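Local coordinates for MexT protein (Pseudomonas aeruginosa, PDB 6L33), which activates transcription of the MexEF-OprN efflux pump as a LysR-type regulator, probably by binding DNA, this chain being its regulatory domain, at residues 42-47 and 61-66; 80-85 and 176-181; 97-102 and 126-131; 107-112 and 135-140. One frame throughout, in Å; residues are numbered along the deposited sequence.

Contact 1 of 4, residues 42-47 and 61-66. With SO4 (sulfate ion), chain E.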
loop_
_atom_site.group_PDB
_atom_site.type_symbol
_atom_site.label_atom_id
_atom_site.label_comp_id
_atom_site.label_asym_id
_atom_site.label_seq_id
_atom_site.Cartn_x
_atom_site.Cartn_y
_atom_site.Cartn_z
ATOM N N ARG B 42 2.309 9.753 3.763
ATOM C CA ARG B 42 2.006 9.447 2.374
ATOM C C ARG B 42 2.883 8.295 1.897
ATOM O O ARG B 42 4.013 8.122 2.360
ATOM C CB ARG B 42 2.225 10.672 1.481
ATOM C CG ARG B 42 1.535 11.940 1.964
ATOM C CD ARG B 42 0.019 11.783 1.982
ATOM N NE ARG B 42 -0.485 11.235 0.725
ATOM C CZ ARG B 42 -0.677 11.948 -0.381
ATOM N NH1 ARG B 42 -0.413 13.248 -0.392
ATOM N NH2 ARG B 42 -1.134 11.359 -1.479
ATOM N N ARG B 43 2.346 7.504 0.971
ATOM C CA ARG B 43 3.108 6.408 0.380
ATOM C C ARG B 43 4.192 6.960 -0.538
ATOM O O ARG B 43 3.936 7.856 -1.348
ATOM C CB ARG B 43 2.177 5.477 -0.397
ATOM C CG ARG B 43 2.890 4.457 -1.282
ATOM C CD ARG B 43 3.647 3.420 -0.461
ATOM N NE ARG B 43 2.784 2.734 0.497
ATOM C CZ ARG B 43 1.986 1.715 0.192
ATOM N NH1 ARG B 43 1.941 1.254 -1.050
ATOM N NH2 ARG B 43 1.235 1.154 1.131
ATOM N N ALA B 44 5.406 6.425 -0.413
ATOM C CA ALA B 44 6.548 6.899 -1.183
ATOM C C ALA B 44 7.290 5.728 -1.811
ATOM O O ALA B 44 7.395 4.653 -1.213
ATOM C CB ALA B 44 7.513 7.711 -0.310
ATOM N N ASN B 45 7.794 5.951 -3.022
ATOM C CA ASN B 45 8.684 5.020 -3.702
ATOM C C ASN B 45 9.669 5.847 -4.519
ATOM O O ASN B 45 9.546 7.070 -4.612
ATOM C CB ASN B 45 7.907 4.022 -4.572
ATOM C CG ASN B 45 7.062 4.699 -5.639
ATOM O OD1 ASN B 45 7.584 5.212 -6.628
ATOM N ND2 ASN B 45 5.747 4.690 -5.449
ATOM N N TYR B 46 10.660 5.177 -5.113
ATOM C CA TYR B 46 11.713 5.942 -5.775
ATOM C C TYR B 46 11.225 6.680 -7.017
ATOM O O TYR B 46 11.927 7.579 -7.492
ATOM C CB TYR B 46 12.908 5.042 -6.121
ATOM C CG TYR B 46 12.658 3.984 -7.174
ATOM C CD1 TYR B 46 12.696 4.296 -8.529
ATOM C CD2 TYR B 46 12.418 2.666 -6.813
ATOM C CE1 TYR B 46 12.476 3.330 -9.491
ATOM C CE2 TYR B 46 12.201 1.691 -7.769
ATOM C CZ TYR B 46 12.229 2.029 -9.105
ATOM O OH TYR B 46 12.012 1.061 -10.056
ATOM N N LEU B 47 10.047 6.345 -7.545
ATOM C CA LEU B 47 9.485 7.101 -8.659
ATOM C C LEU B 47 8.689 8.315 -8.190
ATOM O O LEU B 47 8.809 9.395 -8.776
ATOM C CB LEU B 47 8.590 6.205 -9.521
ATOM C CG LEU B 47 9.271 5.148 -10.393
ATOM C CD1 LEU B 47 8.246 4.453 -11.279
ATOM C CD2 LEU B 47 10.380 5.764 -11.231
ATOM N N GLY B 61 11.059 12.333 3.479
ATOM C CA GLY B 61 10.676 10.972 3.159
ATOM C C GLY B 61 11.769 10.000 3.536
ATOM O O GLY B 61 12.958 10.316 3.486
ATOM N N VAL B 62 11.344 8.804 3.932
ATOM C CA VAL B 62 12.239 7.676 4.160
ATOM C C VAL B 62 11.809 6.585 3.193
ATOM O O VAL B 62 10.777 5.932 3.395
ATOM C CB VAL B 62 12.205 7.184 5.611
ATOM C CG1 VAL B 62 13.243 6.089 5.819
ATOM C CG2 VAL B 62 12.451 8.344 6.561
ATOM N N SER B 63 12.603 6.385 2.147
ATOM C CA SER B 63 12.200 5.573 1.012
ATOM C C SER B 63 13.449 5.061 0.315
ATOM O O SER B 63 14.554 5.565 0.535
ATOM C CB SER B 63 11.340 6.385 0.034
ATOM O OG SER B 63 10.797 5.569 -0.987
ATOM N N TYR B 64 13.262 4.046 -0.522
ATOM C CA TYR B 64 14.247 3.783 -1.556
ATOM C C TYR B 64 14.267 4.967 -2.510
ATOM O O TYR B 64 13.219 5.495 -2.889
ATOM C CB TYR B 64 13.917 2.492 -2.304
ATOM C CG TYR B 64 13.803 1.294 -1.395
ATOM C CD1 TYR B 64 14.939 0.656 -0.908
ATOM C CD2 TYR B 64 12.561 0.812 -1.008
ATOM C CE1 TYR B 64 14.838 -0.435 -0.069
ATOM C CE2 TYR B 64 12.450 -0.277 -0.171
ATOM C CZ TYR B 64 13.591 -0.898 0.295
ATOM O OH TYR B 64 13.480 -1.985 1.131
ATOM N N THR B 65 15.464 5.416 -2.867
ATOM C CA THR B 65 15.608 6.601 -3.698
ATOM C C THR B 65 16.585 6.325 -4.827
ATOM O O THR B 65 17.578 5.613 -4.645
ATOM C CB THR B 65 16.093 7.808 -2.885
ATOM O OG1 THR B 65 17.357 7.501 -2.285
ATOM C CG2 THR B 65 15.088 8.166 -1.796
ATOM N N ASP B 66 16.290 6.893 -5.999
ATOM C CA ASP B 66 17.199 6.831 -7.128
ATOM C C ASP B 66 17.723 8.237 -7.348
ATOM O O ASP B 66 18.772 8.602 -6.782
ATOM C CB ASP B 66 16.490 6.223 -8.347
ATOM C CG ASP B 66 17.418 6.041 -9.533
ATOM O OD1 ASP B 66 18.636 6.267 -9.383
ATOM O OD2 ASP B 66 16.924 5.668 -10.617
HETATM S S SO4 E . -1.433 7.760 -0.446
HETATM O O1 SO4 E . -2.090 8.744 -1.302
HETATM O O2 SO4 E . -0.958 6.638 -1.251
HETATM O O3 SO4 E . -0.302 8.388 0.227
HETATM O O4 SO4 E . -2.377 7.268 0.552
HETATM O O HOH W 1 14.352 8.664 -6.125
#

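Contact 2 of 4, residues 80-85 and 176-181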
loop_
_atom_site.group_PDB
_atom_site.type_symbol
_atom_site.label_atom_id
_atom_site.label_comp_id
_atom_site.label_asym_id
_atom_site.label_seq_id
_atom_site.Cartn_x
_atom_site.Cartn_y
_atom_site.Cartn_z
ATOM N N SER B 80 21.409 -1.355 0.480
ATOM C CA SER B 80 20.556 -2.474 0.113
ATOM C C SER B 80 21.299 -3.456 -0.781
ATOM O O SER B 80 22.162 -3.074 -1.576
ATOM C CB SER B 80 19.286 -1.996 -0.601
ATOM O OG SER B 80 18.378 -1.402 0.311
ATOM N N LYS B 81 20.951 -4.728 -0.636
ATOM C CA LYS B 81 21.366 -5.779 -1.548
ATOM C C LYS B 81 20.135 -6.561 -1.983
ATOM O O LYS B 81 19.163 -6.663 -1.227
ATOM C CB LYS B 81 22.391 -6.723 -0.900
ATOM C CG LYS B 81 21.849 -7.578 0.233
ATOM C CD LYS B 81 22.937 -8.460 0.828
ATOM C CE LYS B 81 24.106 -7.632 1.332
ATOM N NZ LYS B 81 23.676 -6.618 2.334
ATOM N N PRO B 82 20.131 -7.095 -3.199
ATOM C CA PRO B 82 18.945 -7.802 -3.686
ATOM C C PRO B 82 18.791 -9.176 -3.052
ATOM O O PRO B 82 19.763 -9.830 -2.668
ATOM C CB PRO B 82 19.197 -7.916 -5.194
ATOM C CG PRO B 82 20.680 -7.893 -5.326
ATOM C CD PRO B 82 21.180 -6.990 -4.231
ATOM N N LYS B 83 17.534 -9.603 -2.944
ATOM C CA LYS B 83 17.195 -10.910 -2.403
ATOM C C LYS B 83 16.114 -11.545 -3.264
ATOM O O LYS B 83 15.223 -10.853 -3.765
ATOM C CB LYS B 83 16.706 -10.814 -0.950
ATOM C CG LYS B 83 17.785 -10.464 0.060
ATOM C CD LYS B 83 18.805 -11.585 0.192
ATOM C CE LYS B 83 19.846 -11.258 1.250
ATOM N NZ LYS B 83 20.893 -12.312 1.336
ATOM N N ILE B 84 16.208 -12.859 -3.438
ATOM C CA ILE B 84 15.160 -13.646 -4.080
ATOM C C ILE B 84 14.216 -14.145 -3.003
ATOM O O ILE B 84 14.649 -14.581 -1.932
ATOM C CB ILE B 84 15.752 -14.825 -4.876
ATOM C CG1 ILE B 84 16.702 -14.329 -5.962
ATOM C CG2 ILE B 84 14.641 -15.672 -5.485
ATOM C CD1 ILE B 84 16.182 -13.146 -6.722
ATOM N N LEU B 85 12.918 -14.081 -3.283
ATOM C CA LEU B 85 11.891 -14.623 -2.408
ATOM C C LEU B 85 11.166 -15.734 -3.148
ATOM O O LEU B 85 10.766 -15.554 -4.303
ATOM C CB LEU B 85 10.901 -13.538 -1.980
ATOM C CG LEU B 85 11.127 -12.845 -0.635
ATOM C CD1 LEU B 85 12.583 -12.478 -0.430
ATOM C CD2 LEU B 85 10.255 -11.607 -0.557
ATOM N N THR B 176 22.321 -7.611 -9.516
ATOM C CA THR B 176 21.356 -6.634 -9.995
ATOM C C THR B 176 21.311 -5.450 -9.036
ATOM O O THR B 176 21.900 -5.472 -7.952
ATOM C CB THR B 176 19.967 -7.261 -10.179
ATOM O OG1 THR B 176 19.143 -6.384 -10.957
ATOM C CG2 THR B 176 19.308 -7.532 -8.833
ATOM N N ARG B 177 20.603 -4.404 -9.456
ATOM C CA ARG B 177 20.518 -3.163 -8.700
ATOM C C ARG B 177 19.744 -3.360 -7.400
ATOM O O ARG B 177 18.863 -4.219 -7.302
ATOM C CB ARG B 177 19.827 -2.088 -9.541
ATOM C CG ARG B 177 20.629 -0.823 -9.781
ATOM C CD ARG B 177 19.825 0.159 -10.624
ATOM N NE ARG B 177 20.673 1.127 -11.314
ATOM C CZ ARG B 177 21.109 0.985 -12.561
ATOM N NH1 ARG B 177 20.781 -0.092 -13.263
ATOM N NH2 ARG B 177 21.876 1.919 -13.108
ATOM N N ALA B 178 20.055 -2.526 -6.413
ATOM C CA ALA B 178 19.286 -2.453 -5.175
ATOM C C ALA B 178 19.461 -1.040 -4.637
ATOM O O ALA B 178 20.546 -0.690 -4.161
ATOM C CB ALA B 178 19.742 -3.498 -4.162
ATOM N N PHE B 179 18.408 -0.232 -4.735
ATOM C CA PHE B 179 18.493 1.167 -4.342
ATOM C C PHE B 179 18.679 1.299 -2.835
ATOM O O PHE B 179 18.145 0.517 -2.048
ATOM C CB PHE B 179 17.234 1.926 -4.768
ATOM C CG PHE B 179 17.108 2.112 -6.255
ATOM C CD1 PHE B 179 18.208 2.456 -7.023
ATOM C CD2 PHE B 179 15.884 1.947 -6.882
ATOM C CE1 PHE B 179 18.088 2.628 -8.392
ATOM C CE2 PHE B 179 15.760 2.116 -8.247
ATOM C CZ PHE B 179 16.861 2.457 -9.003
ATOM N N GLU B 180 19.445 2.314 -2.447
ATOM C CA GLU B 180 19.625 2.651 -1.044
ATOM C C GLU B 180 18.301 3.065 -0.408
ATOM O O GLU B 180 17.418 3.621 -1.064
ATOM C CB GLU B 180 20.627 3.801 -0.917
ATOM C CG GLU B 180 20.267 4.978 -1.828
ATOM C CD GLU B 180 21.171 6.185 -1.654
ATOM O OE1 GLU B 180 20.656 7.271 -1.311
ATOM O OE2 GLU B 180 22.393 6.049 -1.869
ATOM N N LEU B 181 18.166 2.786 0.886
ATOM C CA LEU B 181 17.170 3.473 1.696
ATOM C C LEU B 181 17.743 4.823 2.107
ATOM O O LEU B 181 18.865 4.896 2.619
ATOM C CB LEU B 181 16.796 2.654 2.933
ATOM C CG LEU B 181 15.640 1.654 2.848
ATOM C CD1 LEU B 181 15.380 1.031 4.214
ATOM C CD2 LEU B 181 14.374 2.305 2.302
#

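Contact 3 of 4, residues 97-102 and 126-131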
loop_
_atom_site.group_PDB
_atom_site.type_symbol
_atom_site.label_atom_id
_atom_site.label_comp_id
_atom_site.label_asym_id
_atom_site.label_seq_id
_atom_site.Cartn_x
_atom_site.Cartn_y
_atom_site.Cartn_z
ATOM N N ASP B 97 19.636 -20.650 -14.394
ATOM C CA ASP B 97 18.691 -21.327 -15.280
ATOM C C ASP B 97 17.327 -21.480 -14.616
ATOM O O ASP B 97 16.292 -21.207 -15.233
ATOM C CB ASP B 97 19.236 -22.697 -15.693
ATOM C CG ASP B 97 20.252 -22.610 -16.812
ATOM O OD1 ASP B 97 20.236 -21.612 -17.562
ATOM O OD2 ASP B 97 21.064 -23.550 -16.946
ATOM N N ASP B 98 17.307 -21.939 -13.359
ATOM C CA ASP B 98 16.050 -22.020 -12.620
ATOM C C ASP B 98 15.361 -20.664 -12.564
ATOM O O ASP B 98 14.145 -20.563 -12.762
ATOM C CB ASP B 98 16.289 -22.523 -11.194
ATOM C CG ASP B 98 16.919 -23.899 -11.144
ATOM O OD1 ASP B 98 16.807 -24.654 -12.132
ATOM O OD2 ASP B 98 17.519 -24.229 -10.097
ATOM N N TYR B 99 16.132 -19.612 -12.287
ATOM C CA TYR B 99 15.566 -18.276 -12.140
ATOM C C TYR B 99 14.883 -17.826 -13.423
ATOM O O TYR B 99 13.748 -17.336 -13.401
ATOM C CB TYR B 99 16.675 -17.302 -11.740
ATOM C CG TYR B 99 16.205 -15.905 -11.430
ATOM C CD1 TYR B 99 15.824 -15.553 -10.142
ATOM C CD2 TYR B 99 16.153 -14.933 -12.420
ATOM C CE1 TYR B 99 15.399 -14.273 -9.852
ATOM C CE2 TYR B 99 15.726 -13.652 -12.139
ATOM C CZ TYR B 99 15.350 -13.326 -10.853
ATOM O OH TYR B 99 14.931 -12.047 -10.570
ATOM N N CYS B 100 15.562 -17.999 -14.558
ATOM C CA CYS B 100 15.033 -17.538 -15.835
ATOM C C CYS B 100 13.841 -18.361 -16.306
ATOM O O CYS B 100 13.071 -17.884 -17.147
ATOM C CB CYS B 100 16.141 -17.578 -16.888
ATOM S SG CYS B 100 17.277 -16.177 -16.788
ATOM N N ALA B 101 13.673 -19.582 -15.793
ATOM C CA ALA B 101 12.590 -20.451 -16.231
ATOM C C ALA B 101 11.327 -20.307 -15.394
ATOM O O ALA B 101 10.242 -20.662 -15.869
ATOM C CB ALA B 101 13.042 -21.915 -16.205
ATOM N N ARG B 102 11.431 -19.807 -14.185
ATOM C CA ARG B 102 10.247 -19.719 -13.349
ATOM C C ARG B 102 9.526 -18.397 -13.580
ATOM O O ARG B 102 10.100 -17.457 -14.136
ATOM C CB ARG B 102 10.643 -19.889 -11.884
ATOM C CG ARG B 102 10.925 -21.350 -11.556
ATOM C CD ARG B 102 11.456 -21.559 -10.157
ATOM N NE ARG B 102 10.489 -21.170 -9.140
ATOM C CZ ARG B 102 10.494 -21.637 -7.896
ATOM N NH1 ARG B 102 9.580 -21.225 -7.031
ATOM N NH2 ARG B 102 11.410 -22.521 -7.522
ATOM N N ARG B 126 19.698 -13.073 -21.825
ATOM C CA ARG B 126 18.742 -13.865 -21.068
ATOM C C ARG B 126 17.483 -13.052 -20.794
ATOM O O ARG B 126 17.480 -11.820 -20.871
ATOM C CB ARG B 126 19.347 -14.347 -19.743
ATOM C CG ARG B 126 20.632 -15.148 -19.889
ATOM C CD ARG B 126 20.389 -16.469 -20.603
ATOM N NE ARG B 126 19.731 -17.451 -19.747
ATOM C CZ ARG B 126 20.374 -18.299 -18.949
ATOM N NH1 ARG B 126 21.698 -18.287 -18.891
ATOM N NH2 ARG B 126 19.692 -19.159 -18.208
ATOM N N LYS B 127 16.406 -13.759 -20.460
ATOM C CA LYS B 127 15.139 -13.107 -20.169
ATOM C C LYS B 127 14.343 -13.959 -19.191
ATOM O O LYS B 127 14.701 -15.099 -18.883
ATOM C CB LYS B 127 14.335 -12.847 -21.449
ATOM C CG LYS B 127 14.144 -14.072 -22.328
ATOM C CD LYS B 127 13.497 -13.695 -23.655
ATOM C CE LYS B 127 13.279 -14.915 -24.536
ATOM N NZ LYS B 127 12.309 -15.874 -23.935
ATOM N N ARG B 128 13.249 -13.379 -18.705
ATOM C CA ARG B 128 12.360 -14.029 -17.756
ATOM C C ARG B 128 10.934 -13.605 -18.069
ATOM O O ARG B 128 10.700 -12.621 -18.777
ATOM C CB ARG B 128 12.720 -13.664 -16.309
ATOM C CG ARG B 128 12.498 -12.191 -16.001
ATOM C CD ARG B 128 12.758 -11.841 -14.546
ATOM N NE ARG B 128 12.403 -10.450 -14.270
ATOM C CZ ARG B 128 12.268 -9.934 -13.053
ATOM N NH1 ARG B 128 12.462 -10.692 -11.981
ATOM N NH2 ARG B 128 11.939 -8.658 -12.906
ATOM N N LYS B 129 9.974 -14.356 -17.536
ATOM C CA LYS B 129 8.559 -14.065 -17.732
ATOM C C LYS B 129 7.978 -13.529 -16.432
ATOM O O LYS B 129 7.974 -14.228 -15.412
ATOM C CB LYS B 129 7.797 -15.306 -18.200
ATOM C CG LYS B 129 6.329 -15.046 -18.533
ATOM C CD LYS B 129 6.162 -13.831 -19.442
ATOM C CE LYS B 129 5.312 -14.150 -20.662
ATOM N NZ LYS B 129 4.315 -13.077 -20.936
ATOM N N VAL B 130 7.497 -12.294 -16.468
ATOM C CA VAL B 130 6.790 -11.699 -15.341
ATOM C C VAL B 130 5.303 -11.957 -15.528
ATOM O O VAL B 130 4.744 -11.666 -16.592
ATOM C CB VAL B 130 7.084 -10.194 -15.237
ATOM C CG1 VAL B 130 6.250 -9.558 -14.124
ATOM C CG2 VAL B 130 8.570 -9.960 -15.007
ATOM N N VAL B 131 4.663 -12.526 -14.507
ATOM C CA VAL B 131 3.233 -12.819 -14.553
ATOM C C VAL B 131 2.422 -11.905 -13.657
ATOM O O VAL B 131 1.182 -11.915 -13.749
ATOM C CB VAL B 131 2.942 -14.290 -14.189
ATOM C CG1 VAL B 131 3.621 -15.232 -15.170
ATOM C CG2 VAL B 131 3.381 -14.574 -12.754
HETATM O O HOH W 2 10.634 -17.072 -16.693
#

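Contact 4 of 4, residues 107-112 and 135-140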
loop_
_atom_site.group_PDB
_atom_site.type_symbol
_atom_site.label_atom_id
_atom_site.label_comp_id
_atom_site.label_asym_id
_atom_site.label_seq_id
_atom_site.Cartn_x
_atom_site.Cartn_y
_atom_site.Cartn_z
ATOM N N VAL B 107 7.687 -5.957 -8.210
ATOM C CA VAL B 107 7.206 -4.780 -7.493
ATOM C C VAL B 107 7.444 -3.587 -8.413
ATOM O O VAL B 107 8.551 -3.051 -8.487
ATOM C CB VAL B 107 7.891 -4.601 -6.136
ATOM C CG1 VAL B 107 7.272 -3.421 -5.388
ATOM C CG2 VAL B 107 7.775 -5.874 -5.315
ATOM N N SER B 108 6.404 -3.189 -9.140
ATOM C CA SER B 108 6.472 -2.102 -10.105
ATOM C C SER B 108 5.532 -1.004 -9.642
ATOM O O SER B 108 4.334 -1.244 -9.461
ATOM C CB SER B 108 6.095 -2.591 -11.506
ATOM O OG SER B 108 5.896 -1.504 -12.392
ATOM N N PHE B 109 6.072 0.194 -9.449
ATOM C CA PHE B 109 5.312 1.294 -8.875
ATOM C C PHE B 109 4.520 2.079 -9.912
ATOM O O PHE B 109 3.750 2.970 -9.538
ATOM C CB PHE B 109 6.257 2.219 -8.105
ATOM C CG PHE B 109 7.055 1.505 -7.048
ATOM C CD1 PHE B 109 6.430 0.996 -5.921
ATOM C CD2 PHE B 109 8.418 1.314 -7.196
ATOM C CE1 PHE B 109 7.153 0.328 -4.952
ATOM C CE2 PHE B 109 9.149 0.648 -6.229
ATOM C CZ PHE B 109 8.516 0.153 -5.106
ATOM N N ALA B 110 4.671 1.757 -11.202
ATOM C CA ALA B 110 3.940 2.471 -12.241
ATOM C C ALA B 110 3.386 1.542 -13.316
ATOM O O ALA B 110 3.086 2.003 -14.421
ATOM C CB ALA B 110 4.826 3.539 -12.894
ATOM N N GLY B 111 3.247 0.249 -13.031
ATOM C CA GLY B 111 2.591 -0.656 -13.953
ATOM C C GLY B 111 3.453 -1.230 -15.053
ATOM O O GLY B 111 2.913 -1.846 -15.978
ATOM N N ASP B 112 4.769 -1.050 -14.995
ATOM C CA ASP B 112 5.639 -1.672 -15.984
ATOM C C ASP B 112 5.754 -3.168 -15.718
ATOM O O ASP B 112 5.778 -3.611 -14.566
ATOM C CB ASP B 112 7.022 -1.026 -15.961
ATOM C CG ASP B 112 7.753 -1.172 -17.281
ATOM O OD1 ASP B 112 7.210 -1.832 -18.194
ATOM O OD2 ASP B 112 8.870 -0.626 -17.409
ATOM N N PRO B 135 2.044 -3.047 -6.785
ATOM C CA PRO B 135 2.583 -1.711 -6.487
ATOM C C PRO B 135 3.225 -1.554 -5.115
ATOM O O PRO B 135 3.576 -0.426 -4.752
ATOM C CB PRO B 135 1.329 -0.831 -6.590
ATOM C CG PRO B 135 0.220 -1.727 -6.130
ATOM C CD PRO B 135 0.595 -3.134 -6.526
ATOM N N GLN B 136 3.397 -2.627 -4.347
ATOM C CA GLN B 136 3.947 -2.514 -3.004
ATOM C C GLN B 136 4.610 -3.826 -2.612
ATOM O O GLN B 136 4.466 -4.849 -3.285
ATOM C CB GLN B 136 2.867 -2.150 -1.984
ATOM C CG GLN B 136 1.894 -3.279 -1.711
ATOM C CD GLN B 136 0.635 -2.804 -1.022
ATOM O OE1 GLN B 136 0.290 -1.626 -1.083
ATOM N NE2 GLN B 136 -0.060 -3.722 -0.361
ATOM N N PHE B 137 5.326 -3.783 -1.489
ATOM C CA PHE B 137 6.037 -4.941 -0.965
ATOM C C PHE B 137 5.166 -5.791 -0.046
ATOM O O PHE B 137 5.126 -7.015 -0.193
ATOM C CB PHE B 137 7.299 -4.488 -0.224
ATOM C CG PHE B 137 8.376 -3.978 -1.131
ATOM C CD1 PHE B 137 9.045 -4.841 -1.983
ATOM C CD2 PHE B 137 8.714 -2.634 -1.144
ATOM C CE1 PHE B 137 10.037 -4.377 -2.828
ATOM C CE2 PHE B 137 9.708 -2.163 -1.987
ATOM C CZ PHE B 137 10.369 -3.038 -2.830
ATOM N N ASN B 138 4.467 -5.166 0.901
ATOM C CA ASN B 138 3.716 -5.932 1.887
ATOM C C ASN B 138 2.571 -6.697 1.229
ATOM O O ASN B 138 1.977 -6.250 0.244
ATOM C CB ASN B 138 3.178 -5.020 2.992
ATOM C CG ASN B 138 2.344 -3.869 2.459
ATOM O OD1 ASN B 138 1.259 -4.069 1.916
ATOM N ND2 ASN B 138 2.843 -2.650 2.630
ATOM N N GLY B 139 2.273 -7.872 1.787
ATOM C CA GLY B 139 1.289 -8.769 1.221
ATOM C C GLY B 139 1.806 -9.671 0.122
ATOM O O GLY B 139 1.068 -10.559 -0.325
ATOM N N LEU B 140 3.051 -9.481 -0.320
ATOM C CA LEU B 140 3.592 -10.271 -1.421
ATOM C C LEU B 140 3.646 -11.757 -1.089
ATOM O O LEU B 140 3.487 -12.597 -1.982
ATOM C CB LEU B 140 4.984 -9.754 -1.784
ATOM C CG LEU B 140 5.550 -10.092 -3.161
ATOM C CD1 LEU B 140 4.561 -9.722 -4.248
ATOM C CD2 LEU B 140 6.873 -9.363 -3.362
#

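Contact 1 of 4, residues 42-47 and 61-66
Tyr-46 lays its CB against the carbonyl of Tyr-64, 3.3 Å from that O, while its ring meets CB of Asp-66 obliquely. Earlier in both segments, Ser-63 OG nests 3.5 Å from Asn-45 CA; a small residue suits so close an approach, and the methyl of Ala-44 packs beside it. No direct hydrogen bond crosses the contact. Instead Ser-63 OG turns to its own neighbour, Tyr-64 O (3.1 Å), and a water joins the two segments, donating to Tyr-46 O and accepting from Asp-66 N at 2.6 Å. An Asx turn shapes the bend at Tyr-46: Asn-45 OD1 takes Leu-47 N in the carbonyl plane at 2.9 Å. At the start of 42-47 a sulfate, probably from the crystallisation liquor, accepts from Arg-42 NH2 (to O1, 2.8 Å) and NE, from Arg-43 N, and from Arg-43 NH1 of the second subunit. The segments leave the C-terminal ends of strands 38-43 and 60-62, on either side of strand 9-14 in one sheet, as loops of an alpha/beta subdomain do. The Tyr-46 ring meets Phe-179 edge-to-face and Phe-109 with planes about perpendicular; helix 49-55 packs on Ala-44, and helix 155-164 on Tyr-64.

Contact 2 of 4, residues 80-85 and 176-181
Pro-82 lies along the 176-181 segment and touches it with CB, CG and CD. CB starts against the methyl of Thr-176, 3.7 Å from CG2. CG, next round the ring, stays near that methyl and also comes to 3.8 Å from Thr-176 O. CD then reaches the next small residue along, 3.8 Å from Ala-178 CB. Pro-82 and Thr-176 run alongside one another in opposing senses, a match of compact apolar surfaces. With OG1 of Thr-176 anti to the backbone N (chi1 -166°), CG2 falls between N and the carbonyl carbon and faces the proline ring. The Ala-178 methyl also presses on the backbone before the proline, 3.6 Å from Ser-80 O; being a bare methyl, it lets the backbone come this close. Polar contact is slight: Ser-80 OG is 3.0 Å from Phe-179 O, a weak and unsettled hydrogen bond. Outside, the Phe-179 ring meets Phe-116 and, edge-to-face, Tyr-46, and Glu-180 forms a salt bridge with Arg-74. Segment 80-85 leads from strand 72-78 of one sheet to strand 82-86 of the other, and 176-181 returns from strand 168-170 to strand 181-186. Such paired crossovers between two alpha/beta subdomains are the hinge of the periplasmic-binding-protein-like fold of LysR regulatory domains.

Contact 3 of 4, residues 97-102 and 126-131
Asp-97 and Arg-126 form a salt bridge at the surface, Asp-97 OD1 to Arg-126 NH2 at 2.6 Å. Short though it is, the bond is bent (N-H...acceptor 132°), and the oxygen stands 27° out of the guanidinium plane; NH2 is the one nitrogen bonded to OD1. The long, flexible arginine, bent at chi2 and chi3, can bring its head back to an aspartate on the helix. A water ties the backbones further along, donating to Cys-100 O and Arg-102 O, both at 2.6 Å, and accepting from Lys-129 N at 2.9 Å; it thus serves carbonyls at the end of helix 96-101. Cys-100 lies between these two links, its sulfur 4.0 Å from Arg-126 CB and 3.5 Å from Lys-127 O, a small residue that lets this carbonyl come near. Deeper, Arg-128 reaches in with an extended chain and sets NH1 3.2 Å from Tyr-99 OH, the two groups meeting obliquely. Each has a firmer partner elsewhere: Tyr-99 OH bonds Thr-152, and Arg-128 pairs with Asp-118. Val-131, on outer strand 129-134, makes backbone hydrogen bonds with the second subunit. The helix packs beside a beta-alpha-beta crossover in which strand 103-107 passes through helix 116-123 to the parallel strand 129-134, a unit of the alpha/beta subdomains of LysR regulatory domains.

Contact 4 of 4, residues 107-112 and 135-140
The carbonyl oxygen of Pro-135 is met by the edge of the Phe-109 ring, CD1 at 3.4 Å and CE1 a little farther, where polarised aromatic C-H groups suit an oxygen. Close by, Pro-135 returns the contact to the other backbone: its CA points a C-H at Ser-108 O, 3.5 Å away and fairly straight (155°). No conventional hydrogen bond crosses between the segments, and apolar packing does the rest. Val-107 CG1, anti to the backbone N (chi1 -176°), is carried over one face of the Phe-137 ring, 4.0 Å from the centroid, in a CH-pi contact set toward the rim. Its other methyl, CG2, lies 3.7 Å from Phe-137 CE1 and also reaches Leu-140 CD2, so a branched residue serves two partners. Phe-109 CZ comes to Phe-137 CE2 at 4.1 Å, the two side chains running roughly perpendicular. Each loop is shaped from within. Ser-108 OG donates to a lone pair of Asp-112 O, while a type II turn runs from Phe-137 to Leu-140, with Gly-139 in the positive-phi position that glycine readily takes (phi 84°). Asp-16 accepts from the backbone N of both Phe-137 and Asn-138. These loops follow parallel strands 103-107 and 129-134 of an alpha/beta subdomain and lead to helices 116-123 and 140-144; strand 150-154 and helix 155-164 pack on Phe-137 and Leu-140, and Glu-19 of the second subunit on Pro-135.

Overall arrangement
The four contacts trace the two-lobed regulatory domain. Contact 1 comes first in the chain, at the C-terminal ends of strands 38-43 and 60-62. Contact 2 then spans the two crossovers to the other sheet, enclosing contacts 3 and 4, whose segments alternate along the chain: contact 3 on helix 96-101 and the start of strand 129-134, contact 4 in the loops after strands 103-107 and 129-134. Contacts 1, 2 and 4 gather near the middle, with centres 13 to 15 Å apart; contact 1 touches both others, and Thr-65 N probably hydrogen-bonds to Glu-180 O. Contact 3 lies out on the second lobe, 28 Å from contact 1. Contacts 1, 3 and 4 each also touch the second subunit; contact 2 does not.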